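Local coordinates for Cwp19 (Clostridioides difficile, PDB 5OQ3), which probably cleaves the glycan strands of peptidoglycan with the TIM-barrel glycoside hydrolase domain that makes up this part of a larger cell-wall protein, at residues Gln72-Ser77 / Arg168-Asp173. Numbering follows the deposited sequence.
Sequences QVRPKS and RKYIVD
With CG anti to its backbone N and the chain drawn out straight from CG to NE, Arg-74 reaches from the end of its strand toward the helix, where Tyr-170, its chi1 at an unusual 149°, holds out its phenol to meet it. The two long side chains bridge backbones that stay well apart: the closest alpha carbons, those of Ser-77 and Ile-171, are 9.6 Å from each other. NH2 of Arg-74 donates a hydrogen bond to OH of Tyr-170 over 3.1 Å, with an N-H...O angle of 153°. The hydroxyl sits at the guanidinium edge, almost exactly in its plane, while the plane of the phenol ring is turned 60° from the guanidinium, so the two do not stack and only the hydroxyl comes to the guanidinium edge. Over the centre of one guanidinium face lies CA of Ser-77, 3.7 Å above the plane, because the chain after Pro-75 folds back over the arginine. Arginine suits this buried spot because its flat, multiply donating head can serve several acceptors: NE donates to the carbonyl oxygen of Asn-124, a second bond that probably helps fix the rotation of the group. Tyrosine suits the helix because its rigid ring carries a hydroxyl far from the backbone, and that hydroxyl also pairs with OD1 of Asn-86. Serine is small enough to sit over the guanidinium, and its OG lies 3.4 Å from OH of Tyr-170 and is hydrogen-bonded to the hydroxyl of Tyr-160. Next along the helix, Ile-171 packs on Leu-225 of helix 214-236. The contact thus ties the C-terminal end of the second barrel strand, 68-74, and the loop following it to helix 165-181, which precedes the fourth strand, within a TIM barrel of eight parallel strands.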
loop_
_atom_site.group_PDB
_atom_site.type_symbol
_atom_site.label_atom_id
_atom_site.label_comp_id
_atom_site.label_asym_id
_atom_site.label_seq_id
_atom_site.Cartn_x
_atom_site.Cartn_y
_atom_site.Cartn_z
ATOM N N GLN A 72 4.860 6.029 -3.157
ATOM C CA GLN A 72 5.650 4.888 -2.671
ATOM C C GLN A 72 7.082 5.303 -2.410
ATOM O O GLN A 72 7.899 5.342 -3.306
ATOM C CB GLN A 72 5.555 3.765 -3.714
ATOM C CG GLN A 72 6.029 2.404 -3.255
ATOM C CD GLN A 72 5.787 1.350 -4.290
ATOM O OE1 GLN A 72 5.806 1.652 -5.493
ATOM N NE2 GLN A 72 5.601 0.097 -3.850
ATOM N N VAL A 73 7.356 5.621 -1.139
ATOM C CA VAL A 73 8.657 6.075 -0.702
ATOM C C VAL A 73 9.615 4.934 -0.338
ATOM O O VAL A 73 10.809 5.152 -0.228
ATOM C CB VAL A 73 8.569 7.092 0.448
ATOM C CG1 VAL A 73 7.756 8.327 0.040
ATOM C CG2 VAL A 73 8.049 6.512 1.752
ATOM N N ARG A 74 9.045 3.744 -0.100
ATOM C CA ARG A 74 9.813 2.498 0.184
ATOM C C ARG A 74 9.250 1.381 -0.677
ATOM O O ARG A 74 8.480 0.550 -0.196
ATOM C CB ARG A 74 9.702 2.127 1.654
ATOM C CG ARG A 74 10.424 0.852 2.079
ATOM C CD ARG A 74 10.039 0.495 3.494
ATOM N NE ARG A 74 10.536 -0.794 3.922
ATOM C CZ ARG A 74 11.675 -1.013 4.566
ATOM N NH1 ARG A 74 12.509 -0.036 4.813
ATOM N NH2 ARG A 74 11.953 -2.258 5.000
ATOM N N PRO A 75 9.662 1.343 -1.958
ATOM C CA PRO A 75 9.208 0.259 -2.807
ATOM C C PRO A 75 9.908 -1.059 -2.588
ATOM O O PRO A 75 9.313 -2.102 -2.882
ATOM C CB PRO A 75 9.513 0.765 -4.209
ATOM C CG PRO A 75 10.641 1.712 -4.055
ATOM C CD PRO A 75 10.332 2.394 -2.750
ATOM N N LYS A 76 11.128 -1.039 -2.041
ATOM C CA LYS A 76 11.975 -2.246 -2.022
ATOM C C LYS A 76 13.082 -2.111 -0.971
ATOM O O LYS A 76 14.270 -2.003 -1.302
ATOM C CB LYS A 76 12.532 -2.490 -3.417
ATOM C CG LYS A 76 13.273 -3.790 -3.581
ATOM C CD LYS A 76 13.905 -3.823 -4.960
ATOM C CE LYS A 76 15.006 -4.845 -4.991
ATOM N NZ LYS A 76 15.922 -4.594 -6.121
ATOM N N SER A 77 12.660 -2.099 0.302
ATOM C CA SER A 77 13.578 -1.917 1.467
ATOM C C SER A 77 14.598 -0.784 1.232
ATOM O O SER A 77 15.776 -0.905 1.566
ATOM C CB SER A 77 14.325 -3.215 1.820
ATOM O OG SER A 77 15.116 -3.028 2.988
ATOM N N ARG A 168 10.263 -5.974 13.493
ATOM C CA ARG A 168 9.177 -5.039 13.711
ATOM C C ARG A 168 9.711 -3.679 14.181
ATOM O O ARG A 168 9.274 -2.637 13.709
ATOM C CB ARG A 168 8.124 -5.625 14.661
ATOM C CG ARG A 168 7.414 -6.841 14.049
ATOM C CD ARG A 168 6.288 -7.373 14.895
ATOM N NE ARG A 168 6.677 -7.884 16.176
ATOM C CZ ARG A 168 6.797 -9.147 16.486
ATOM N NH1 ARG A 168 7.035 -9.469 17.730
ATOM N NH2 ARG A 168 6.767 -10.088 15.565
ATOM N N LYS A 169 10.655 -3.710 15.115
ATOM C CA LYS A 169 11.251 -2.470 15.593
ATOM C C LYS A 169 11.929 -1.715 14.472
ATOM O O LYS A 169 11.839 -0.479 14.414
ATOM C CB LYS A 169 12.206 -2.740 16.764
ATOM C CG LYS A 169 12.944 -1.517 17.206
ATOM C CD LYS A 169 13.801 -1.764 18.422
ATOM C CE LYS A 169 14.974 -0.821 18.523
ATOM N NZ LYS A 169 14.562 0.598 18.577
ATOM N N TYR A 170 12.666 -2.432 13.617
ATOM C CA TYR A 170 13.333 -1.770 12.498
ATOM C C TYR A 170 12.321 -1.104 11.545
ATOM O O TYR A 170 12.563 -0.007 11.063
ATOM C CB TYR A 170 14.206 -2.800 11.753
ATOM C CG TYR A 170 14.381 -2.573 10.261
ATOM C CD1 TYR A 170 15.137 -1.525 9.776
ATOM C CD2 TYR A 170 13.766 -3.403 9.327
ATOM C CE1 TYR A 170 15.296 -1.297 8.414
ATOM C CE2 TYR A 170 13.910 -3.206 7.963
ATOM C CZ TYR A 170 14.658 -2.143 7.512
ATOM O OH TYR A 170 14.759 -1.909 6.157
ATOM N N ILE A 171 11.234 -1.789 11.249
ATOM C CA ILE A 171 10.197 -1.182 10.408
ATOM C C ILE A 171 9.581 0.043 11.084
ATOM O O ILE A 171 9.456 1.111 10.456
ATOM C CB ILE A 171 9.183 -2.210 9.953
ATOM C CG1 ILE A 171 9.844 -3.260 9.055
ATOM C CG2 ILE A 171 8.006 -1.534 9.233
ATOM C CD1 ILE A 171 9.046 -4.533 8.922
ATOM N N VAL A 172 9.253 -0.089 12.370
ATOM C CA VAL A 172 8.748 1.065 13.117
ATOM C C VAL A 172 9.722 2.248 13.045
ATOM O O VAL A 172 9.328 3.387 12.803
ATOM C CB VAL A 172 8.440 0.693 14.554
ATOM C CG1 VAL A 172 8.150 1.893 15.426
ATOM C CG2 VAL A 172 7.264 -0.294 14.591
ATOM N N ASP A 173 10.995 1.953 13.301
ATOM C CA ASP A 173 11.990 3.009 13.300
ATOM C C ASP A 173 12.167 3.629 11.923
ATOM O O ASP A 173 12.437 4.813 11.804
ATOM C CB ASP A 173 13.331 2.439 13.827
ATOM C CG ASP A 173 13.301 2.091 15.325
ATOM O OD1 ASP A 173 12.350 2.522 16.052
ATOM O OD2 ASP A 173 14.217 1.350 15.785
#